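PDB 2CYB: tyrosine--tRNA ligase, which probably catalyses the ATP-dependent activation of tyrosine and its transfer to the acceptor end of tRNA(Tyr). Local coordinates for residues L77-T82 / V144-E149; L123-M128 / Q162-A167; M156-M161 / R181-L186; V171-G176 / S198-H203. One frame throughout, in Å; residues are numbered along the deposited sequence.

Contact 1 of 4, residues L77-T82 / V144-E149; sequences LNEKGT and VSRRKE
Glu79 reaches across from the loop that follows helix 72-77 and sets its carboxylate between two consecutive arginines, Arg146 and Arg147, a compact salt-bridge network joining two loops. Both ionic links end on one oxygen: Glu79 OE2 lies 3.1 Å from Arg146 NH1 and 3.0 Å from Arg147 NE. As hydrogen bonds both are weak and strongly bent. The carboxylate stands 65° from the Arg146 guanidinium plane and 46° from that of Arg147, far from the coplanar fork of a two-pronged pair.

Apolar contact backs the charges. Arg146, extended from CG to NE, crosses Glu79 at about a right angle and lays its CD 3.6 Å from Glu79 CB. A Schellman motif ends helix 72-77 with Glu79, at positive phi, as its C-prime residue, and the Glu79 side chain starts out toward the 144-149 loop. That loop also gives Val144 to the tyrosine pocket, where it touches the bound substrate. Within the first loop, Lys80 NZ bends back to Asn78 O at 3.0 Å and also pairs with Glu40.

A leucine in place of Arg147 would probably leave Glu79 OE2 with one fewer cationic partner and its carboxylate freer to turn. One carboxylate is thus shared by Arg146, Arg147 and, weakly and at long range, Arg130 of the second subunit, held probably more by charge than by any one well-directed bond.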
# COMPACT_ATOMS: atom_id res chain seq x y z
N LEU A 77 -8.12 6.70 -3.22
CA LEU A 77 -6.87 6.07 -3.66
C LEU A 77 -6.65 6.21 -5.16
O LEU A 77 -5.51 6.20 -5.64
CB LEU A 77 -6.89 4.59 -3.33
CG LEU A 77 -6.97 4.16 -1.87
CD1 LEU A 77 -7.06 2.63 -1.83
CD2 LEU A 77 -5.73 4.66 -1.12
N ASN A 78 -7.75 6.29 -5.90
CA ASN A 78 -7.69 6.39 -7.36
C ASN A 78 -7.78 7.84 -7.83
O ASN A 78 -8.24 8.12 -8.94
CB ASN A 78 -8.82 5.54 -7.98
CG ASN A 78 -8.46 5.00 -9.36
OD1 ASN A 78 -9.29 4.36 -10.03
ND2 ASN A 78 -7.24 5.25 -9.80
N GLU A 79 -7.35 8.75 -6.96
CA GLU A 79 -7.29 10.18 -7.25
C GLU A 79 -8.59 10.86 -7.72
O GLU A 79 -8.57 11.67 -8.65
CB GLU A 79 -6.19 10.43 -8.28
CG GLU A 79 -4.94 9.57 -8.07
CD GLU A 79 -3.87 9.83 -9.11
OE1 GLU A 79 -3.15 10.85 -9.01
OE2 GLU A 79 -3.74 9.01 -10.05
N LYS A 80 -9.70 10.55 -7.06
CA LYS A 80 -10.98 11.14 -7.44
C LYS A 80 -11.37 12.36 -6.61
O LYS A 80 -12.52 12.80 -6.64
CB LYS A 80 -12.09 10.09 -7.37
CG LYS A 80 -11.87 8.90 -8.28
CD LYS A 80 -11.78 9.34 -9.74
CE LYS A 80 -11.79 8.14 -10.69
NZ LYS A 80 -10.60 7.27 -10.55
N GLY A 81 -10.41 12.89 -5.85
CA GLY A 81 -10.69 14.06 -5.04
C GLY A 81 -10.39 13.94 -3.56
O GLY A 81 -9.75 12.99 -3.11
N THR A 82 -10.84 14.93 -2.81
CA THR A 82 -10.63 14.94 -1.38
C THR A 82 -11.69 14.08 -0.72
O THR A 82 -12.71 13.75 -1.32
CB THR A 82 -10.75 16.36 -0.81
OG1 THR A 82 -12.09 16.82 -0.97
CG2 THR A 82 -9.80 17.30 -1.55
N VAL A 144 -8.11 -0.28 -14.58
CA VAL A 144 -8.86 0.35 -13.50
C VAL A 144 -8.24 1.64 -12.97
O VAL A 144 -8.95 2.61 -12.67
CB VAL A 144 -9.02 -0.63 -12.31
CG1 VAL A 144 -9.81 0.02 -11.18
CG2 VAL A 144 -9.71 -1.90 -12.80
N SER A 145 -6.92 1.65 -12.86
CA SER A 145 -6.19 2.80 -12.35
C SER A 145 -6.34 4.06 -13.21
O SER A 145 -6.33 3.99 -14.44
CB SER A 145 -4.71 2.45 -12.22
OG SER A 145 -3.96 3.56 -11.76
N ARG A 146 -6.48 5.20 -12.54
CA ARG A 146 -6.57 6.47 -13.25
C ARG A 146 -5.21 6.68 -13.93
O ARG A 146 -5.12 7.38 -14.93
CB ARG A 146 -6.85 7.60 -12.25
CG ARG A 146 -6.72 9.00 -12.83
CD ARG A 146 -7.07 10.05 -11.78
NE ARG A 146 -6.73 11.41 -12.20
CZ ARG A 146 -5.48 11.84 -12.40
NH1 ARG A 146 -4.45 11.03 -12.23
NH2 ARG A 146 -5.27 13.10 -12.78
N ARG A 147 -4.17 6.06 -13.38
CA ARG A 147 -2.83 6.17 -13.93
C ARG A 147 -2.29 4.83 -14.41
O ARG A 147 -1.88 4.00 -13.61
CB ARG A 147 -1.86 6.74 -12.89
CG ARG A 147 -2.19 8.15 -12.44
CD ARG A 147 -0.99 8.81 -11.79
NE ARG A 147 -1.29 10.18 -11.38
CZ ARG A 147 -0.38 11.11 -11.15
NH1 ARG A 147 0.91 10.83 -11.29
NH2 ARG A 147 -0.75 12.33 -10.77
N LYS A 148 -2.29 4.63 -15.73
CA LYS A 148 -1.79 3.38 -16.29
C LYS A 148 -0.27 3.32 -16.14
O LYS A 148 0.30 2.28 -15.79
CB LYS A 148 -2.17 3.27 -17.77
CG LYS A 148 -1.97 1.88 -18.36
CD LYS A 148 -2.29 1.88 -19.85
CE LYS A 148 -2.25 0.46 -20.42
NZ LYS A 148 -0.95 -0.21 -20.17
N GLU A 149 0.38 4.45 -16.40
CA GLU A 149 1.83 4.52 -16.30
C GLU A 149 2.18 5.36 -15.07
O GLU A 149 1.43 6.27 -14.71
CB GLU A 149 2.41 5.17 -17.56
CG GLU A 149 3.80 4.68 -17.94
CD GLU A 149 3.79 3.27 -18.52
OE1 GLU A 149 3.13 3.05 -19.55
OE2 GLU A 149 4.45 2.38 -17.93

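Contact 2 of 4, residues L123-M128 / Q162-A167; sequences LDVLKM and QALDIA. With TYR (tyrosine), chain C.
Leu164 of helix 154-168 packs against Asp124, Val125 and Met128 of helix 119-131, a helix-helix contact in the Rossmann-fold catalytic domain of this class I synthetase. The segment axes approach to 10.3 Å and run at 128° to each other, so the contact is confined to a short patch.

The tight part is the fork of Leu164. Its CD1 methyl presses on the backbone of the opposing helix, 3.3 Å from Val125 N, and also meets Val125 CG2 at 3.5 Å. The other branch, CD2, lies 3.6 Å from Asp124 CB, so the two methyls straddle that carbon. Chi1 of -76° sets Leu164 CG opposite its own carbonyl carbon and sends the fork across the gap. Met128 slides past Leu164 in the opposite direction, then bends at chi2 and chi3 to bring its CE methyl to Ala163 CB at 4.0 Å.

Looser is the outer side of helix 119-131, where Leu123 and Lys127 are partly exposed and make no contact with 162-167; they pack instead on Phe83 and Tyr76 of the second subunit. The carboxylate of Asp124 is buried, and its OD1 is satisfied by Tyr196 and His168.

Helix 154-168 turns other side chains to the substrate. Gln162 crosses the ligand ring with its CG and CD, while its amide is also bonded through NE2 to Gln180. Its OE1 accepts from the tyrosine amino N at 2.8 Å, and at the far end of the ligand the phenol OH donates to Asp165 OD1 at 2.6 Å.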
# COMPACT_ATOMS: atom_id res chain seq x y z
N LEU A 123 -5.37 -5.18 9.04
CA LEU A 123 -4.44 -6.28 9.21
C LEU A 123 -4.54 -7.20 8.00
O LEU A 123 -3.51 -7.71 7.51
CB LEU A 123 -4.75 -7.02 10.51
CG LEU A 123 -3.61 -7.76 11.23
CD1 LEU A 123 -2.25 -7.15 10.93
CD2 LEU A 123 -3.90 -7.68 12.73
N ASP A 124 -5.75 -7.42 7.49
CA ASP A 124 -5.92 -8.28 6.32
C ASP A 124 -5.24 -7.66 5.10
O ASP A 124 -4.68 -8.37 4.26
CB ASP A 124 -7.41 -8.49 6.01
CG ASP A 124 -8.00 -9.64 6.80
OD1 ASP A 124 -9.24 -9.73 6.85
OD2 ASP A 124 -7.23 -10.44 7.37
N VAL A 125 -5.31 -6.33 4.99
CA VAL A 125 -4.68 -5.63 3.88
C VAL A 125 -3.19 -5.89 3.93
O VAL A 125 -2.56 -6.18 2.91
CB VAL A 125 -4.93 -4.09 3.95
CG1 VAL A 125 -4.04 -3.37 2.94
CG2 VAL A 125 -6.39 -3.80 3.66
N LEU A 126 -2.61 -5.80 5.13
CA LEU A 126 -1.18 -6.03 5.27
C LEU A 126 -0.80 -7.46 4.90
O LEU A 126 0.23 -7.70 4.28
CB LEU A 126 -0.72 -5.71 6.70
CG LEU A 126 -0.85 -4.25 7.13
CD1 LEU A 126 -0.11 -4.06 8.44
CD2 LEU A 126 -0.29 -3.31 6.06
N LYS A 127 -1.65 -8.42 5.27
CA LYS A 127 -1.40 -9.83 4.95
C LYS A 127 -1.52 -10.03 3.44
O LYS A 127 -0.69 -10.71 2.83
CB LYS A 127 -2.42 -10.71 5.67
CG LYS A 127 -2.23 -10.74 7.18
CD LYS A 127 -3.32 -11.58 7.86
CE LYS A 127 -3.08 -11.68 9.36
NZ LYS A 127 -4.12 -12.51 10.04
N MET A 128 -2.55 -9.44 2.85
CA MET A 128 -2.73 -9.53 1.40
C MET A 128 -1.51 -8.92 0.69
O MET A 128 -0.99 -9.48 -0.28
CB MET A 128 -3.99 -8.77 0.96
CG MET A 128 -5.28 -9.53 1.13
SD MET A 128 -5.39 -10.91 -0.05
CE MET A 128 -5.71 -10.02 -1.56
N GLN A 162 -10.09 -4.17 -2.67
CA GLN A 162 -11.29 -4.59 -3.38
C GLN A 162 -11.52 -6.08 -3.12
O GLN A 162 -12.65 -6.49 -2.84
CB GLN A 162 -11.14 -4.36 -4.89
CG GLN A 162 -12.38 -4.76 -5.67
CD GLN A 162 -12.38 -4.20 -7.07
OE1 GLN A 162 -11.79 -3.14 -7.33
NE2 GLN A 162 -13.06 -4.88 -7.99
N ALA A 163 -10.46 -6.87 -3.19
CA ALA A 163 -10.56 -8.30 -2.95
C ALA A 163 -11.05 -8.53 -1.52
O ALA A 163 -11.92 -9.37 -1.29
CB ALA A 163 -9.21 -8.97 -3.16
N LEU A 164 -10.51 -7.78 -0.57
CA LEU A 164 -10.93 -7.92 0.82
C LEU A 164 -12.37 -7.48 1.07
O LEU A 164 -13.01 -7.95 2.01
CB LEU A 164 -9.99 -7.17 1.76
CG LEU A 164 -8.66 -7.88 1.99
CD1 LEU A 164 -7.70 -6.95 2.74
CD2 LEU A 164 -8.90 -9.19 2.76
N ASP A 165 -12.88 -6.57 0.24
CA ASP A 165 -14.26 -6.12 0.41
C ASP A 165 -15.20 -7.30 0.23
O ASP A 165 -16.22 -7.39 0.91
CB ASP A 165 -14.62 -5.04 -0.61
CG ASP A 165 -13.93 -3.73 -0.34
OD1 ASP A 165 -13.78 -2.95 -1.30
OD2 ASP A 165 -13.56 -3.48 0.83
N ILE A 166 -14.86 -8.21 -0.68
CA ILE A 166 -15.68 -9.38 -0.94
C ILE A 166 -15.83 -10.21 0.34
O ILE A 166 -16.94 -10.58 0.73
CB ILE A 166 -15.06 -10.26 -2.06
CG1 ILE A 166 -15.08 -9.49 -3.39
CG2 ILE A 166 -15.83 -11.57 -2.19
CD1 ILE A 166 -14.25 -10.14 -4.48
N ALA A 167 -14.71 -10.47 1.00
CA ALA A 167 -14.72 -11.25 2.24
C ALA A 167 -15.38 -10.53 3.40
O ALA A 167 -16.21 -11.10 4.11
CB ALA A 167 -13.30 -11.63 2.62
N TYR C . -12.86 -1.26 -9.03
CA TYR C . -14.28 -0.86 -9.26
C TYR C . -14.39 0.03 -10.50
O TYR C . -15.52 0.44 -10.81
CB TYR C . -14.82 -0.15 -8.02
CG TYR C . -14.83 -1.06 -6.82
CD1 TYR C . -14.16 -0.72 -5.64
CD2 TYR C . -15.51 -2.29 -6.87
CE1 TYR C . -14.18 -1.58 -4.53
CE2 TYR C . -15.53 -3.14 -5.78
CZ TYR C . -14.87 -2.78 -4.61
OH TYR C . -14.92 -3.63 -3.53
OXT TYR C . -13.36 0.30 -11.14

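Contact 3 of 4, residues M156-M161 / R181-L186; sequences MIYPLM and RKIHML. With TYR (tyrosine), chain C.
Helix 154-168 lines the tyrosine pocket of the catalytic domain, and helix 181-190, which follows the pocket residue Gln180, packs against it where Pro159 and Tyr158 face Ile183. Pro159 CB rests 4.0 Å from Ile183 CG1, while the other branch of that isoleucine, CG2, comes up to the carbonyl oxygen Pro159 O at 3.9 Å. Farther along, Leu186 CD2 touches Leu160 CD2 at 4.2 Å and also brushes the proline. The short axes cross at -60°, and helix 154-168 is kinked at Pro159 and Leu160, whose nitrogens have no bond to the turn before.

In this Rossmann-fold enzyme, helix 181-190 is the crossover between strands 173-177 and 200-204, so the packing sets a pocket helix against the beta-alpha-beta unit. Tyr158 swings its ring out toward the ligand, CG lying opposite the backbone N (chi1 -176°). Ile183 CD1 meets the ring edge at CE2, 4.4 Å away, and in the ring plane the ligand amino N donates to Tyr158 OH at 2.8 Å. Glu40 OE1 is also hydrogen-bonded to Tyr158 OH, and the ring of His74 meets Tyr158 edge-to-face. A phenylalanine in its place would probably deprive the ligand amino group of one acceptor and Glu40 of its hydroxyl partner.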
# COMPACT_ATOMS: atom_id res chain seq x y z
N MET A 156 -1.81 0.66 -5.92
CA MET A 156 -1.33 -0.71 -5.78
C MET A 156 -1.97 -1.37 -4.56
O MET A 156 -2.00 -2.59 -4.44
CB MET A 156 0.20 -0.74 -5.67
CG MET A 156 0.91 -0.10 -6.85
SD MET A 156 0.60 -0.98 -8.42
CE MET A 156 -0.72 0.04 -9.14
N ILE A 157 -2.46 -0.54 -3.64
CA ILE A 157 -3.14 -1.03 -2.43
C ILE A 157 -4.60 -1.31 -2.81
O ILE A 157 -5.21 -2.26 -2.32
CB ILE A 157 -3.12 0.04 -1.32
CG1 ILE A 157 -1.69 0.27 -0.83
CG2 ILE A 157 -4.03 -0.39 -0.16
CD1 ILE A 157 -1.55 1.48 0.08
N TYR A 158 -5.14 -0.47 -3.69
CA TYR A 158 -6.51 -0.53 -4.20
C TYR A 158 -7.06 -1.94 -4.52
O TYR A 158 -8.11 -2.33 -4.01
CB TYR A 158 -6.59 0.40 -5.44
CG TYR A 158 -7.93 0.58 -6.11
CD1 TYR A 158 -8.53 1.85 -6.19
CD2 TYR A 158 -8.57 -0.49 -6.73
CE1 TYR A 158 -9.72 2.04 -6.89
CE2 TYR A 158 -9.76 -0.31 -7.42
CZ TYR A 158 -10.33 0.95 -7.50
OH TYR A 158 -11.52 1.09 -8.17
N PRO A 159 -6.35 -2.73 -5.36
CA PRO A 159 -6.86 -4.08 -5.68
C PRO A 159 -6.95 -5.01 -4.48
O PRO A 159 -7.87 -5.82 -4.39
CB PRO A 159 -5.88 -4.59 -6.74
CG PRO A 159 -4.59 -3.90 -6.34
CD PRO A 159 -5.05 -2.50 -6.01
N LEU A 160 -6.00 -4.91 -3.57
CA LEU A 160 -6.02 -5.75 -2.38
C LEU A 160 -7.27 -5.47 -1.56
O LEU A 160 -7.92 -6.39 -1.06
CB LEU A 160 -4.78 -5.47 -1.53
CG LEU A 160 -3.44 -5.48 -2.26
CD1 LEU A 160 -2.32 -5.27 -1.24
CD2 LEU A 160 -3.25 -6.79 -3.01
N MET A 161 -7.61 -4.19 -1.43
CA MET A 161 -8.77 -3.79 -0.66
C MET A 161 -10.06 -4.22 -1.34
O MET A 161 -11.01 -4.57 -0.66
CB MET A 161 -8.76 -2.28 -0.44
CG MET A 161 -7.77 -1.84 0.63
SD MET A 161 -7.81 -0.06 0.87
CE MET A 161 -9.54 0.21 1.32
N ARG A 181 -11.88 -8.20 -13.94
CA ARG A 181 -11.49 -9.61 -13.97
C ARG A 181 -10.20 -9.98 -13.25
O ARG A 181 -10.17 -10.92 -12.46
CB ARG A 181 -11.42 -10.13 -15.41
CG ARG A 181 -11.40 -11.66 -15.50
CD ARG A 181 -11.36 -12.18 -16.94
NE ARG A 181 -11.61 -13.63 -16.97
CZ ARG A 181 -10.85 -14.53 -16.37
NH1 ARG A 181 -9.77 -14.16 -15.69
NH2 ARG A 181 -11.18 -15.82 -16.43
N LYS A 182 -9.12 -9.24 -13.51
CA LYS A 182 -7.86 -9.55 -12.86
C LYS A 182 -7.91 -9.36 -11.36
O LYS A 182 -7.31 -10.14 -10.62
CB LYS A 182 -6.72 -8.71 -13.46
CG LYS A 182 -6.40 -9.09 -14.91
CD LYS A 182 -4.95 -8.80 -15.25
CE LYS A 182 -4.63 -9.25 -16.68
NZ LYS A 182 -3.23 -8.93 -17.07
N ILE A 183 -8.63 -8.34 -10.90
CA ILE A 183 -8.76 -8.11 -9.47
C ILE A 183 -9.55 -9.28 -8.88
O ILE A 183 -9.20 -9.82 -7.83
CB ILE A 183 -9.46 -6.77 -9.17
CG1 ILE A 183 -8.52 -5.61 -9.55
CG2 ILE A 183 -9.83 -6.69 -7.70
CD1 ILE A 183 -9.16 -4.22 -9.41
N HIS A 184 -10.61 -9.70 -9.57
CA HIS A 184 -11.39 -10.82 -9.07
C HIS A 184 -10.59 -12.12 -9.06
O HIS A 184 -10.76 -12.94 -8.16
CB HIS A 184 -12.67 -10.99 -9.89
CG HIS A 184 -13.72 -9.97 -9.58
ND1 HIS A 184 -14.89 -9.86 -10.30
CD2 HIS A 184 -13.78 -9.02 -8.61
CE1 HIS A 184 -15.62 -8.89 -9.79
NE2 HIS A 184 -14.97 -8.36 -8.76
N MET A 185 -9.71 -12.32 -10.03
CA MET A 185 -8.91 -13.54 -10.01
C MET A 185 -7.94 -13.49 -8.83
O MET A 185 -7.68 -14.50 -8.18
CB MET A 185 -8.14 -13.73 -11.32
CG MET A 185 -9.04 -13.96 -12.54
SD MET A 185 -10.22 -15.33 -12.33
CE MET A 185 -11.71 -14.44 -11.85
N LEU A 186 -7.41 -12.30 -8.56
CA LEU A 186 -6.50 -12.14 -7.44
C LEU A 186 -7.24 -12.49 -6.15
O LEU A 186 -6.69 -13.14 -5.26
CB LEU A 186 -5.99 -10.69 -7.39
CG LEU A 186 -5.17 -10.21 -6.18
CD1 LEU A 186 -3.95 -11.09 -6.00
CD2 LEU A 186 -4.75 -8.77 -6.41
N TYR C . -12.86 -1.26 -9.03
CA TYR C . -14.28 -0.86 -9.26
C TYR C . -14.39 0.03 -10.50
O TYR C . -15.52 0.44 -10.81
CB TYR C . -14.82 -0.15 -8.02
CG TYR C . -14.83 -1.06 -6.82
CD1 TYR C . -14.16 -0.72 -5.64
CD2 TYR C . -15.51 -2.29 -6.87
CE1 TYR C . -14.18 -1.58 -4.53
CE2 TYR C . -15.53 -3.14 -5.78
CZ TYR C . -14.87 -2.78 -4.61
OH TYR C . -14.92 -3.63 -3.53
OXT TYR C . -13.36 0.30 -11.14

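Contact 4 of 4, residues V171-G176 / S198-H203; sequences VDLAVG and SPVCLH
Four backbone hydrogen bonds join Asp172, Ala174 and Gly176 to Val200 and Leu202 in a parallel ladder. Ala174 uses both its N and its O, bonding to Val200 and Leu202, the residues that flank its bridge partner Cys201, as in parallel pairing. Ala174 N donates to Val200 O at 2.8 Å, and Leu202 N returns a bond to Ala174 O. The ladder is extended at its two ends by Val200 N to Asp172 O and Gly176 N to Leu202 O. Each bond is fairly straight, from 158° to 167° at the hydrogen. CA-H...O contacts fill in between, among them His203 CA to Gly176 O at 3.1 Å.

Side chains then sort onto two faces. On one, Leu173 folds its CD1 over the neighbouring strand, 3.7 Å from Val200 CG1 and 3.9 Å from Leu202 CB; chi2 of 67° turns that methyl across to the strand of Val200 and Leu202. Val175 and Leu202 lie side by side, pointing the same way, and helix 47-61 covers them. The other face carries Ala174 and Cys201, whose CB and SG are 4.3 Å apart, together with His203, whose ring edge lies near Gly176 O.

Farther out, Asp172 pairs with Lys30, while His203 is held between Glu16 and His184. Tyr36, a tyrosine-binding residue on strand 34-39, lies beside Ala174. Strands 173-177 and 200-204, with helix 181-190 between them, form a beta-alpha-beta crossover of the Rossmann fold.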
# COMPACT_ATOMS: atom_id res chain seq x y z
N VAL A 171 -19.75 -11.50 0.88
CA VAL A 171 -20.25 -11.66 -0.48
C VAL A 171 -19.96 -13.03 -1.07
O VAL A 171 -18.86 -13.56 -0.94
CB VAL A 171 -19.67 -10.54 -1.38
CG1 VAL A 171 -19.92 -10.84 -2.85
CG2 VAL A 171 -20.30 -9.22 -1.00
N ASP A 172 -20.97 -13.61 -1.72
CA ASP A 172 -20.84 -14.92 -2.36
C ASP A 172 -20.59 -14.74 -3.85
O ASP A 172 -19.89 -15.54 -4.47
CB ASP A 172 -22.11 -15.74 -2.15
CG ASP A 172 -22.40 -15.99 -0.69
OD1 ASP A 172 -23.45 -15.53 -0.19
OD2 ASP A 172 -21.55 -16.64 -0.04
N LEU A 173 -21.18 -13.69 -4.41
CA LEU A 173 -21.06 -13.39 -5.83
C LEU A 173 -20.59 -11.96 -6.06
O LEU A 173 -21.30 -11.00 -5.75
CB LEU A 173 -22.41 -13.61 -6.53
CG LEU A 173 -22.46 -13.27 -8.03
CD1 LEU A 173 -21.59 -14.23 -8.81
CD2 LEU A 173 -23.90 -13.34 -8.52
N ALA A 174 -19.39 -11.81 -6.61
CA ALA A 174 -18.84 -10.49 -6.91
C ALA A 174 -19.24 -10.13 -8.34
O ALA A 174 -18.88 -10.83 -9.28
CB ALA A 174 -17.31 -10.52 -6.79
N VAL A 175 -19.98 -9.04 -8.49
CA VAL A 175 -20.42 -8.60 -9.81
C VAL A 175 -19.63 -7.35 -10.23
O VAL A 175 -19.39 -6.46 -9.42
CB VAL A 175 -21.92 -8.24 -9.80
CG1 VAL A 175 -22.35 -7.77 -11.18
CG2 VAL A 175 -22.75 -9.44 -9.37
N GLY A 176 -19.21 -7.31 -11.49
CA GLY A 176 -18.49 -6.14 -11.97
C GLY A 176 -18.23 -6.23 -13.45
O GLY A 176 -18.45 -7.28 -14.07
N SER A 198 -13.31 -18.44 -1.79
CA SER A 198 -13.08 -17.89 -3.11
C SER A 198 -14.47 -17.50 -3.63
O SER A 198 -15.39 -18.32 -3.63
CB SER A 198 -12.44 -18.94 -4.01
OG SER A 198 -12.15 -18.41 -5.29
N PRO A 199 -14.64 -16.25 -4.07
CA PRO A 199 -15.94 -15.81 -4.57
C PRO A 199 -16.29 -16.21 -6.00
O PRO A 199 -15.41 -16.42 -6.84
CB PRO A 199 -15.85 -14.29 -4.45
CG PRO A 199 -14.42 -14.05 -4.84
CD PRO A 199 -13.68 -15.13 -4.06
N VAL A 200 -17.58 -16.34 -6.24
CA VAL A 200 -18.08 -16.64 -7.56
C VAL A 200 -18.10 -15.24 -8.17
O VAL A 200 -18.43 -14.27 -7.48
CB VAL A 200 -19.52 -17.20 -7.51
CG1 VAL A 200 -19.98 -17.57 -8.91
CG2 VAL A 200 -19.58 -18.40 -6.57
N CYS A 201 -17.74 -15.12 -9.44
CA CYS A 201 -17.72 -13.82 -10.10
C CYS A 201 -18.59 -13.78 -11.35
O CYS A 201 -18.62 -14.73 -12.14
CB CYS A 201 -16.29 -13.44 -10.46
SG CYS A 201 -15.16 -13.50 -9.03
N LEU A 202 -19.32 -12.68 -11.52
CA LEU A 202 -20.17 -12.48 -12.69
C LEU A 202 -19.70 -11.19 -13.35
O LEU A 202 -19.74 -10.12 -12.74
CB LEU A 202 -21.64 -12.36 -12.27
CG LEU A 202 -22.64 -12.24 -13.43
CD1 LEU A 202 -24.01 -12.69 -12.95
CD2 LEU A 202 -22.69 -10.81 -13.95
N HIS A 203 -19.25 -11.28 -14.59
CA HIS A 203 -18.75 -10.10 -15.28
C HIS A 203 -19.65 -9.61 -16.40
O HIS A 203 -20.14 -10.39 -17.21
CB HIS A 203 -17.36 -10.39 -15.83
CG HIS A 203 -16.36 -10.74 -14.77
ND1 HIS A 203 -15.40 -11.71 -14.95
CD2 HIS A 203 -16.16 -10.23 -13.54
CE1 HIS A 203 -14.65 -11.78 -13.86
NE2 HIS A 203 -15.09 -10.90 -12.99

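How the contacts relate
Following the chain from the N terminus, contact 1 closes the first loop, from the end of helix 72-77 to the loop before helix 154-168. Contact 2 opens inside that span, at 123-128, and closes beyond it at 162-167, so the two cross. Contact 3 starts on helix 154-168, where contact 2 ends, before contact 2 has closed, and finishes on helix 181-190; it crosses contact 2 and then contact 4, whose strands flank that helix. Helix 154-168 is the hub: contacts 2 and 3 share it, and both, like Val144 of contact 1, meet the bound tyrosine; Ile166 packs on contact 4, and contact 1 packs on Tyr158. Contacts 1, 2 and 3 also reach the second subunit.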